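Local structure of Non-structural protein 3 (Porcine deltacoronavirus, 6LN0) at residues E101-A106 with V132-A137; L228-V233 with S302-V307; T331-N336 with W366-P371. The protein is a coronavirus replicase subunit that joins a macro domain, probably able to bind ADP-ribose, to a papain-like protease domain that probably cleaves the viral polyprotein. All blocks are in the same frame, centred on the assembly; numbering follows the deposited sequence.

Contact 1 (E101-A106 with V132-A137)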
loop_
_atom_site.group_PDB
_atom_site.type_symbol
_atom_site.label_atom_id
_atom_site.label_comp_id
_atom_site.label_asym_id
_atom_site.label_seq_id
_atom_site.Cartn_x
_atom_site.Cartn_y
_atom_site.Cartn_z
ATOM N N GLU A 101 20.685 12.541 -25.717
ATOM C CA GLU A 101 21.806 11.612 -25.650
ATOM C C GLU A 101 23.117 12.369 -25.444
ATOM O O GLU A 101 23.877 12.078 -24.512
ATOM C CB GLU A 101 21.844 10.754 -26.922
ATOM C CG GLU A 101 23.166 10.038 -27.207
ATOM C CD GLU A 101 23.372 8.786 -26.361
ATOM O OE1 GLU A 101 22.507 8.485 -25.502
ATOM O OE2 GLU A 101 24.404 8.099 -26.562
ATOM N N LEU A 102 23.381 13.369 -26.295
ATOM C CA LEU A 102 24.584 14.183 -26.147
ATOM C C LEU A 102 24.618 14.899 -24.801
ATOM O O LEU A 102 25.700 15.109 -24.234
ATOM C CB LEU A 102 24.677 15.198 -27.290
ATOM C CG LEU A 102 24.269 14.790 -28.713
ATOM C CD1 LEU A 102 24.713 15.827 -29.729
ATOM C CD2 LEU A 102 24.805 13.421 -29.098
ATOM N N LEU A 103 23.455 15.293 -24.282
ATOM C CA LEU A 103 23.394 15.804 -22.919
ATOM C C LEU A 103 23.864 14.746 -21.929
ATOM O O LEU A 103 24.651 15.032 -21.017
ATOM C CB LEU A 103 21.969 16.247 -22.585
ATOM C CG LEU A 103 21.595 17.726 -22.711
ATOM C CD1 LEU A 103 20.226 17.971 -22.104
ATOM C CD2 LEU A 103 22.649 18.630 -22.061
ATOM N N TYR A 104 23.392 13.508 -22.106
ATOM C CA TYR A 104 23.755 12.441 -21.181
ATOM C C TYR A 104 25.233 12.108 -21.282
ATOM O O TYR A 104 25.900 11.898 -20.262
ATOM C CB TYR A 104 22.914 11.186 -21.438
ATOM C CG TYR A 104 23.520 9.932 -20.837
ATOM C CD1 TYR A 104 23.361 9.638 -19.490
ATOM C CD2 TYR A 104 24.275 9.061 -21.614
ATOM C CE1 TYR A 104 23.923 8.503 -18.936
ATOM C CE2 TYR A 104 24.844 7.930 -21.072
ATOM C CZ TYR A 104 24.664 7.653 -19.734
ATOM O OH TYR A 104 25.234 6.523 -19.196
ATOM N N GLN A 105 25.764 12.034 -22.497
ATOM C CA GLN A 105 27.186 11.768 -22.619
ATOM C C GLN A 105 28.037 12.989 -22.278
ATOM O O GLN A 105 29.266 12.866 -22.210
ATOM C CB GLN A 105 27.509 11.244 -24.023
ATOM C CG GLN A 105 26.949 9.836 -24.312
ATOM C CD GLN A 105 27.803 8.709 -23.732
ATOM O OE1 GLN A 105 29.002 8.884 -23.487
ATOM N NE2 GLN A 105 27.185 7.545 -23.506
ATOM N N ALA A 106 27.423 14.155 -22.041
ATOM C CA ALA A 106 28.189 15.282 -21.525
ATOM C C ALA A 106 28.389 15.162 -20.023
ATOM O O ALA A 106 29.492 15.394 -19.520
ATOM C CB ALA A 106 27.503 16.603 -21.868
ATOM N N VAL A 132 14.716 20.555 -18.161
ATOM C CA VAL A 132 14.266 19.306 -17.564
ATOM C C VAL A 132 15.016 18.126 -18.173
ATOM O O VAL A 132 15.280 17.133 -17.490
ATOM C CB VAL A 132 12.734 19.163 -17.687
ATOM C CG1 VAL A 132 12.313 18.825 -19.100
ATOM C CG2 VAL A 132 12.221 18.108 -16.707
ATOM N N HIS A 133 15.415 18.223 -19.438
ATOM C CA HIS A 133 16.258 17.182 -20.026
ATOM C C HIS A 133 17.654 17.198 -19.431
ATOM O O HIS A 133 18.223 16.133 -19.131
ATOM C CB HIS A 133 16.319 17.337 -21.554
ATOM C CG HIS A 133 14.974 17.418 -22.203
ATOM N ND1 HIS A 133 14.814 17.561 -23.566
ATOM C CD2 HIS A 133 13.725 17.370 -21.676
ATOM C CE1 HIS A 133 13.526 17.611 -23.849
ATOM N NE2 HIS A 133 12.845 17.504 -22.721
ATOM N N SER A 134 18.228 18.399 -19.271
ATOM C CA SER A 134 19.539 18.507 -18.642
ATOM C C SER A 134 19.530 17.944 -17.230
ATOM O O SER A 134 20.401 17.141 -16.869
ATOM C CB SER A 134 20.026 19.955 -18.629
ATOM O OG SER A 134 20.829 20.208 -19.770
ATOM N N LEU A 135 18.580 18.380 -16.401
ATOM C CA LEU A 135 18.523 17.830 -15.055
ATOM C C LEU A 135 18.262 16.330 -15.084
ATOM O O LEU A 135 18.706 15.602 -14.184
ATOM C CB LEU A 135 17.464 18.555 -14.233
ATOM C CG LEU A 135 17.944 19.874 -13.619
ATOM C CD1 LEU A 135 17.044 20.286 -12.494
ATOM C CD2 LEU A 135 19.377 19.796 -13.111
ATOM N N ASP A 136 17.580 15.846 -16.126
ATOM C CA ASP A 136 17.291 14.420 -16.238
ATOM C C ASP A 136 18.498 13.651 -16.764
ATOM O O ASP A 136 18.831 12.573 -16.247
ATOM C CB ASP A 136 16.066 14.192 -17.136
ATOM C CG ASP A 136 15.672 12.719 -17.240
ATOM O OD1 ASP A 136 15.462 12.067 -16.179
ATOM O OD2 ASP A 136 15.584 12.222 -18.394
ATOM N N ALA A 137 19.155 14.185 -17.805
ATOM C CA ALA A 137 20.411 13.595 -18.260
ATOM C C ALA A 137 21.379 13.442 -17.098
ATOM O O ALA A 137 22.082 12.432 -16.992
ATOM C CB ALA A 137 21.031 14.445 -19.366
#

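Contact 2 (L228-V233 with S302-V307)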
loop_
_atom_site.group_PDB
_atom_site.type_symbol
_atom_site.label_atom_id
_atom_site.label_comp_id
_atom_site.label_asym_id
_atom_site.label_seq_id
_atom_site.Cartn_x
_atom_site.Cartn_y
_atom_site.Cartn_z
ATOM N N LEU A 228 -4.448 -7.234 6.812
ATOM C CA LEU A 228 -4.534 -6.176 5.808
ATOM C C LEU A 228 -5.060 -6.688 4.478
ATOM O O LEU A 228 -5.765 -5.954 3.774
ATOM C CB LEU A 228 -3.169 -5.518 5.611
ATOM C CG LEU A 228 -2.672 -4.701 6.803
ATOM C CD1 LEU A 228 -1.461 -3.867 6.414
ATOM C CD2 LEU A 228 -3.770 -3.820 7.350
ATOM N N GLN A 229 -4.675 -7.905 4.081
ATOM C CA GLN A 229 -5.300 -8.539 2.927
ATOM C C GLN A 229 -6.817 -8.525 3.081
ATOM O O GLN A 229 -7.547 -8.047 2.203
ATOM C CB GLN A 229 -4.810 -9.981 2.774
ATOM C CG GLN A 229 -3.403 -10.135 2.264
ATOM C CD GLN A 229 -2.380 -10.278 3.385
ATOM O OE1 GLN A 229 -2.397 -9.524 4.373
ATOM N NE2 GLN A 229 -1.478 -11.249 3.237
ATOM N N GLN A 230 -7.301 -9.025 4.218
ATOM C CA GLN A 230 -8.729 -9.037 4.464
ATOM C C GLN A 230 -9.288 -7.627 4.481
ATOM O O GLN A 230 -10.389 -7.382 3.978
ATOM C CB GLN A 230 -9.024 -9.754 5.777
ATOM C CG GLN A 230 -8.506 -11.168 5.805
ATOM C CD GLN A 230 -8.813 -11.854 7.109
ATOM O OE1 GLN A 230 -8.340 -11.435 8.164
ATOM N NE2 GLN A 230 -9.628 -12.909 7.051
ATOM N N TYR A 231 -8.548 -6.683 5.051
ATOM C CA TYR A 231 -9.101 -5.344 5.182
ATOM C C TYR A 231 -9.310 -4.715 3.811
ATOM O O TYR A 231 -10.312 -4.037 3.575
ATOM C CB TYR A 231 -8.186 -4.479 6.052
ATOM C CG TYR A 231 -8.812 -3.166 6.418
ATOM C CD1 TYR A 231 -9.928 -3.117 7.227
ATOM C CD2 TYR A 231 -8.315 -1.983 5.916
ATOM C CE1 TYR A 231 -10.518 -1.919 7.537
ATOM C CE2 TYR A 231 -8.899 -0.781 6.224
ATOM C CZ TYR A 231 -9.979 -0.744 7.035
ATOM O OH TYR A 231 -10.548 0.471 7.331
ATOM N N CYS A 232 -8.375 -4.947 2.890
ATOM C CA CYS A 232 -8.531 -4.464 1.525
ATOM C C CYS A 232 -9.767 -5.056 0.891
ATOM O O CYS A 232 -10.593 -4.325 0.316
ATOM C CB CYS A 232 -7.301 -4.837 0.702
ATOM S SG CYS A 232 -5.902 -3.784 0.947
ATOM N N VAL A 233 -9.906 -6.387 0.989
ATOM C CA VAL A 233 -11.100 -7.036 0.483
ATOM C C VAL A 233 -12.336 -6.386 1.085
ATOM O O VAL A 233 -13.326 -6.106 0.390
ATOM C CB VAL A 233 -11.054 -8.542 0.789
ATOM C CG1 VAL A 233 -12.402 -9.198 0.451
ATOM C CG2 VAL A 233 -9.873 -9.231 0.069
ATOM N N SER A 302 -13.875 -11.607 6.442
ATOM C CA SER A 302 -13.528 -12.466 7.572
ATOM C C SER A 302 -13.449 -13.941 7.172
ATOM O O SER A 302 -12.675 -14.693 7.776
ATOM C CB SER A 302 -14.538 -12.289 8.708
ATOM O OG SER A 302 -14.570 -10.945 9.157
ATOM N N THR A 303 -14.238 -14.381 6.183
ATOM C CA THR A 303 -14.231 -15.782 5.770
ATOM C C THR A 303 -13.467 -15.998 4.470
ATOM O O THR A 303 -13.492 -17.102 3.924
ATOM C CB THR A 303 -15.671 -16.338 5.659
ATOM O OG1 THR A 303 -16.425 -15.620 4.683
ATOM C CG2 THR A 303 -16.400 -16.201 6.961
ATOM N N ASN A 304 -12.765 -14.975 3.974
ATOM C CA ASN A 304 -11.852 -15.119 2.842
ATOM C C ASN A 304 -12.594 -15.589 1.591
ATOM O O ASN A 304 -12.199 -16.537 0.916
ATOM C CB ASN A 304 -10.693 -16.056 3.184
ATOM C CG ASN A 304 -9.860 -15.537 4.321
ATOM O OD1 ASN A 304 -9.255 -14.483 4.211
ATOM N ND2 ASN A 304 -9.828 -16.263 5.424
ATOM N N ARG A 305 -13.679 -14.905 1.277
ATOM C CA ARG A 305 -14.425 -15.161 0.062
ATOM C C ARG A 305 -14.451 -13.899 -0.775
ATOM O O ARG A 305 -14.228 -12.796 -0.274
ATOM C CB ARG A 305 -15.867 -15.594 0.361
ATOM C CG ARG A 305 -15.961 -16.737 1.318
ATOM C CD ARG A 305 -15.402 -17.992 0.693
ATOM N NE ARG A 305 -15.617 -19.118 1.587
ATOM C CZ ARG A 305 -15.196 -20.352 1.342
ATOM N NH1 ARG A 305 -14.528 -20.605 0.220
ATOM N NH2 ARG A 305 -15.446 -21.327 2.216
ATOM N N ARG A 306 -14.765 -14.066 -2.050
ATOM C CA ARG A 306 -15.055 -12.940 -2.916
ATOM C C ARG A 306 -16.492 -13.042 -3.403
ATOM O O ARG A 306 -17.024 -14.134 -3.607
ATOM C CB ARG A 306 -14.088 -12.885 -4.096
ATOM C CG ARG A 306 -12.622 -13.044 -3.696
ATOM C CD ARG A 306 -12.198 -12.009 -2.642
ATOM N NE ARG A 306 -12.395 -10.626 -3.093
ATOM C CZ ARG A 306 -11.496 -9.912 -3.774
ATOM N NH1 ARG A 306 -10.320 -10.441 -4.093
ATOM N NH2 ARG A 306 -11.776 -8.664 -4.132
ATOM N N VAL A 307 -17.123 -11.884 -3.574
ATOM C CA VAL A 307 -18.487 -11.841 -4.078
ATOM C C VAL A 307 -18.571 -12.558 -5.416
ATOM O O VAL A 307 -17.751 -12.336 -6.316
ATOM C CB VAL A 307 -18.947 -10.385 -4.181
ATOM C CG1 VAL A 307 -19.321 -9.878 -2.812
ATOM C CG2 VAL A 307 -17.828 -9.538 -4.742
HETATM O O HOH W 1 -10.633 -14.185 9.736
#

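Contact 3 (T331-N336 with W366-P371). With ZN (zinc ion), chain B.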
loop_
_atom_site.group_PDB
_atom_site.type_symbol
_atom_site.label_atom_id
_atom_site.label_comp_id
_atom_site.label_asym_id
_atom_site.label_seq_id
_atom_site.Cartn_x
_atom_site.Cartn_y
_atom_site.Cartn_z
ATOM N N THR A 331 -23.326 -28.905 32.913
ATOM C CA THR A 331 -22.754 -30.148 33.412
ATOM C C THR A 331 -23.003 -31.267 32.408
ATOM O O THR A 331 -24.049 -31.311 31.729
ATOM C CB THR A 331 -23.340 -30.557 34.783
ATOM O OG1 THR A 331 -24.763 -30.415 34.759
ATOM C CG2 THR A 331 -22.769 -29.695 35.914
ATOM N N THR A 332 -22.046 -32.178 32.308
ATOM C CA THR A 332 -22.215 -33.258 31.348
ATOM C C THR A 332 -23.218 -34.288 31.867
ATOM O O THR A 332 -23.435 -34.432 33.072
ATOM C CB THR A 332 -20.868 -33.923 31.046
ATOM O OG1 THR A 332 -20.254 -34.374 32.258
ATOM C CG2 THR A 332 -19.921 -32.942 30.362
ATOM N N ALA A 333 -23.865 -34.979 30.940
ATOM C CA ALA A 333 -24.729 -36.090 31.317
ATOM C C ALA A 333 -23.918 -37.336 31.644
ATOM O O ALA A 333 -24.322 -38.135 32.492
ATOM C CB ALA A 333 -25.727 -36.385 30.203
ATOM N N CYS A 334 -22.750 -37.487 31.035
ATOM C CA CYS A 334 -21.955 -38.688 31.256
ATOM C C CYS A 334 -21.346 -38.718 32.658
ATOM O O CYS A 334 -21.402 -39.748 33.337
ATOM C CB CYS A 334 -20.861 -38.787 30.200
ATOM S SG CYS A 334 -20.004 -37.240 29.972
ATOM N N CYS A 335 -20.763 -37.611 33.134
ATOM C CA CYS A 335 -20.119 -37.661 34.441
ATOM C C CYS A 335 -20.398 -36.455 35.332
ATOM O O CYS A 335 -19.740 -36.317 36.367
ATOM C CB CYS A 335 -18.596 -37.810 34.265
ATOM S SG CYS A 335 -17.793 -36.645 33.148
ATOM N N ASN A 336 -21.358 -35.594 34.991
ATOM C CA ASN A 336 -21.660 -34.385 35.779
ATOM C C ASN A 336 -20.408 -33.551 36.082
ATOM O O ASN A 336 -20.149 -33.130 37.220
ATOM C CB ASN A 336 -22.411 -34.767 37.047
ATOM C CG ASN A 336 -23.694 -35.497 36.720
ATOM O OD1 ASN A 336 -23.725 -36.732 36.683
ATOM N ND2 ASN A 336 -24.747 -34.742 36.404
ATOM N N TRP A 366 -19.256 -38.139 23.085
ATOM C CA TRP A 366 -20.068 -36.966 22.790
ATOM C C TRP A 366 -21.345 -37.065 23.620
ATOM O O TRP A 366 -22.190 -37.930 23.370
ATOM C CB TRP A 366 -20.357 -36.881 21.294
ATOM C CG TRP A 366 -19.132 -36.472 20.561
ATOM C CD1 TRP A 366 -18.202 -37.298 20.010
ATOM C CD2 TRP A 366 -18.659 -35.123 20.341
ATOM N NE1 TRP A 366 -17.186 -36.556 19.447
ATOM C CE2 TRP A 366 -17.441 -35.221 19.631
ATOM C CE3 TRP A 366 -19.148 -33.850 20.674
ATOM C CZ2 TRP A 366 -16.691 -34.083 19.242
ATOM C CZ3 TRP A 366 -18.404 -32.715 20.291
ATOM C CH2 TRP A 366 -17.187 -32.845 19.576
ATOM N N THR A 367 -21.480 -36.174 24.616
ATOM C CA THR A 367 -22.499 -36.256 25.648
ATOM C C THR A 367 -23.484 -35.100 25.565
ATOM O O THR A 367 -23.102 -33.986 25.199
ATOM C CB THR A 367 -21.862 -36.240 27.035
ATOM O OG1 THR A 367 -22.895 -36.255 28.017
ATOM C CG2 THR A 367 -21.028 -34.967 27.228
ATOM N N PRO A 368 -24.750 -35.326 25.906
ATOM C CA PRO A 368 -25.644 -34.192 26.176
ATOM C C PRO A 368 -25.282 -33.508 27.487
ATOM O O PRO A 368 -24.408 -33.984 28.230
ATOM C CB PRO A 368 -27.034 -34.846 26.237
ATOM C CG PRO A 368 -26.870 -36.169 25.586
ATOM C CD PRO A 368 -25.479 -36.606 25.923
ATOM N N PHE A 369 -25.958 -32.409 27.805
ATOM C CA PHE A 369 -25.517 -31.603 28.933
ATOM C C PHE A 369 -26.688 -30.810 29.499
ATOM O O PHE A 369 -27.697 -30.584 28.829
ATOM C CB PHE A 369 -24.371 -30.659 28.520
ATOM C CG PHE A 369 -24.706 -29.763 27.359
ATOM C CD1 PHE A 369 -25.385 -28.568 27.552
ATOM C CD2 PHE A 369 -24.303 -30.096 26.081
ATOM C CE1 PHE A 369 -25.675 -27.719 26.477
ATOM C CE2 PHE A 369 -24.584 -29.253 24.998
ATOM C CZ PHE A 369 -25.262 -28.064 25.196
ATOM N N THR A 370 -26.530 -30.357 30.732
ATOM C CA THR A 370 -27.613 -29.626 31.384
ATOM C C THR A 370 -27.154 -28.204 31.648
ATOM O O THR A 370 -26.223 -27.994 32.448
ATOM C CB THR A 370 -28.042 -30.314 32.678
ATOM O OG1 THR A 370 -28.489 -31.656 32.383
ATOM C CG2 THR A 370 -29.150 -29.527 33.324
ATOM N N PRO A 371 -27.745 -27.213 30.982
ATOM C CA PRO A 371 -27.248 -25.830 31.094
ATOM C C PRO A 371 -27.482 -25.247 32.475
ATOM O O PRO A 371 -28.554 -25.412 33.053
ATOM C CB PRO A 371 -28.068 -25.065 30.050
ATOM C CG PRO A 371 -28.689 -26.115 29.173
ATOM C CD PRO A 371 -28.769 -27.383 29.942
HETATM ZN ZN ZN B . -18.003 -37.391 31.013
#

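Contact 1 (E101-A106 with V132-A137)
Leu103 and Ala137 meet at the point where two helices cross, and the small methyl of Ala137 lets them come close: the axes of 101-106 and 132-137 pass 8.8 Å apart at an angle of 44°. Ala137 CB points at the facing helix, lying 3.8 Å from Leu103 CB and 3.7 Å from the backbone N of Tyr104. Leu103 reaches further along the partner helix with both branches of its fork. Its CD1 and CD2 each come to 3.3 Å from Ser134 OG, and CD1 also rests near CB of His133. Ser134 OG is hydrogen-bonded to Leu122 O, and its contact with Leu103 is van der Waals packing. Tyr104 has CG anti to its backbone N (chi1 162°), which carries the ring along the side of the crossing; there its edge, through CD1, approaches Ala137 O at 4.0 Å. The Tyr104 side chain also touches Lys140 and Ala141, while Tyr107, one turn later on helix 99-110, continues the seam against Ser134 and Ala137. Within the macro domain, this pairing joins helix 99-110 to helix 131-141, whose Leu135 and Val132 pack against helix 158-165.

Contact 2 (L228-V233 with S302-V307)
Polar contacts gather around the amide of Gln230, which extends from helix 228-237 toward the end of helix 293-302 and the loop beyond it. Its NE2 gives a hydrogen bond to Asn304 OD1 at 3.3 Å, bent to 139° at the hydrogen. The two amide planes are nearly parallel, only 14° apart, yet the donor stands above the carbonyl plane of Asn304 instead of on a lone pair. A water makes a second link: it accepts from Gln230 NE2 at 3.1 Å and donates to Ser302 O at 2.9 Å. One amide nitrogen thus serves both the last turn of the helix and the loop that leaves it. Gln230 is straight beyond CG (chi2 -180°), which gives it the length to do so.

Van der Waals contact comes from Val233, one turn further along. Its CG1 lies 3.8 Å from Arg306 NE and 4.1 Å from Arg305 O, while CG2 sits over one face of the Arg306 guanidinium, 4.2 Å above its plane. Bends at chi2 and chi3 fold the arginine back to offer that face.

The contact lies at the surface of the papain-like protease region, where helix 228-237 meets the loop between helices 293-302 and 313-322. Arg305 ties this loop onward to Gln315. Elsewhere on helix 228-237, Tyr231 packs on helix 215-223, and Leu228 and Cys232 on Phe195 of strand 194-195.

Contact 3 (T331-N336 with W366-P371)
Thr331 and Thr370 form an antiparallel hydrogen-bonded pair, joined by Thr331 N to Thr370 O (3.1 Å) and Thr370 N to Thr331 O (2.8 Å), the second lying in the carbonyl plane. Thr332 and Phe369 follow as a non-hydrogen-bonded pair, their CA atoms 4.4 Å apart. Past Thr332, segment 331-336 turns away from the ladder, but Ala333 N still donates to Pro368 O at 2.9 Å.

Thr367 carries the side-chain part of the contact. With OG1 anti to its backbone N (chi1 177°), it donates to Pro368 O at 2.7 Å, on a lone pair, so this carbonyl accepts two bonds. The same OG1 receives a weak bond from Cys334 N, while CB of Thr367 packs 3.6 Å from Cys334 SG and its CG2 meets the methyl of Thr332. Thr367 thus touches both the backbone and the sulfur of one zinc ligand. Cys334 and Cys335 each bind zinc through SG at 2.3 Å; Cys360 and Cys363 complete the four-cysteine site, the zinc finger characteristic of coronavirus papain-like proteases.

Strand 365-371 lies between strands 327-332 and 358-360 in the sheet. The ring of Phe369 meets that of Phe328, and its side chain also touches Phe339 and Ile345 of strand 338-346, while Thr367 bonds through its backbone to Val358.

Overall arrangement
Three local closures follow one another along this elongated chain without nesting or crossing. From the N terminus, contact 1 closes first, bringing two helices of the macro domain together across an intervening 25 residues. Contact 2 then closes a 68-residue loop, half of it helix, in the protease region, tying helix 228-237 to the end of helix 293-302 and the loop after it. Contact 3 closes last, pairing strands 327-332 and 365-371 across 29 helix-free residues at the zinc site. Centres of contacts 1 and 2 are about 47 Å apart and those of contacts 2 and 3 about 38 Å, whereas about 84 Å separates contacts 1 and 3. Each lies within its own part of the multidomain chain, and no two touch.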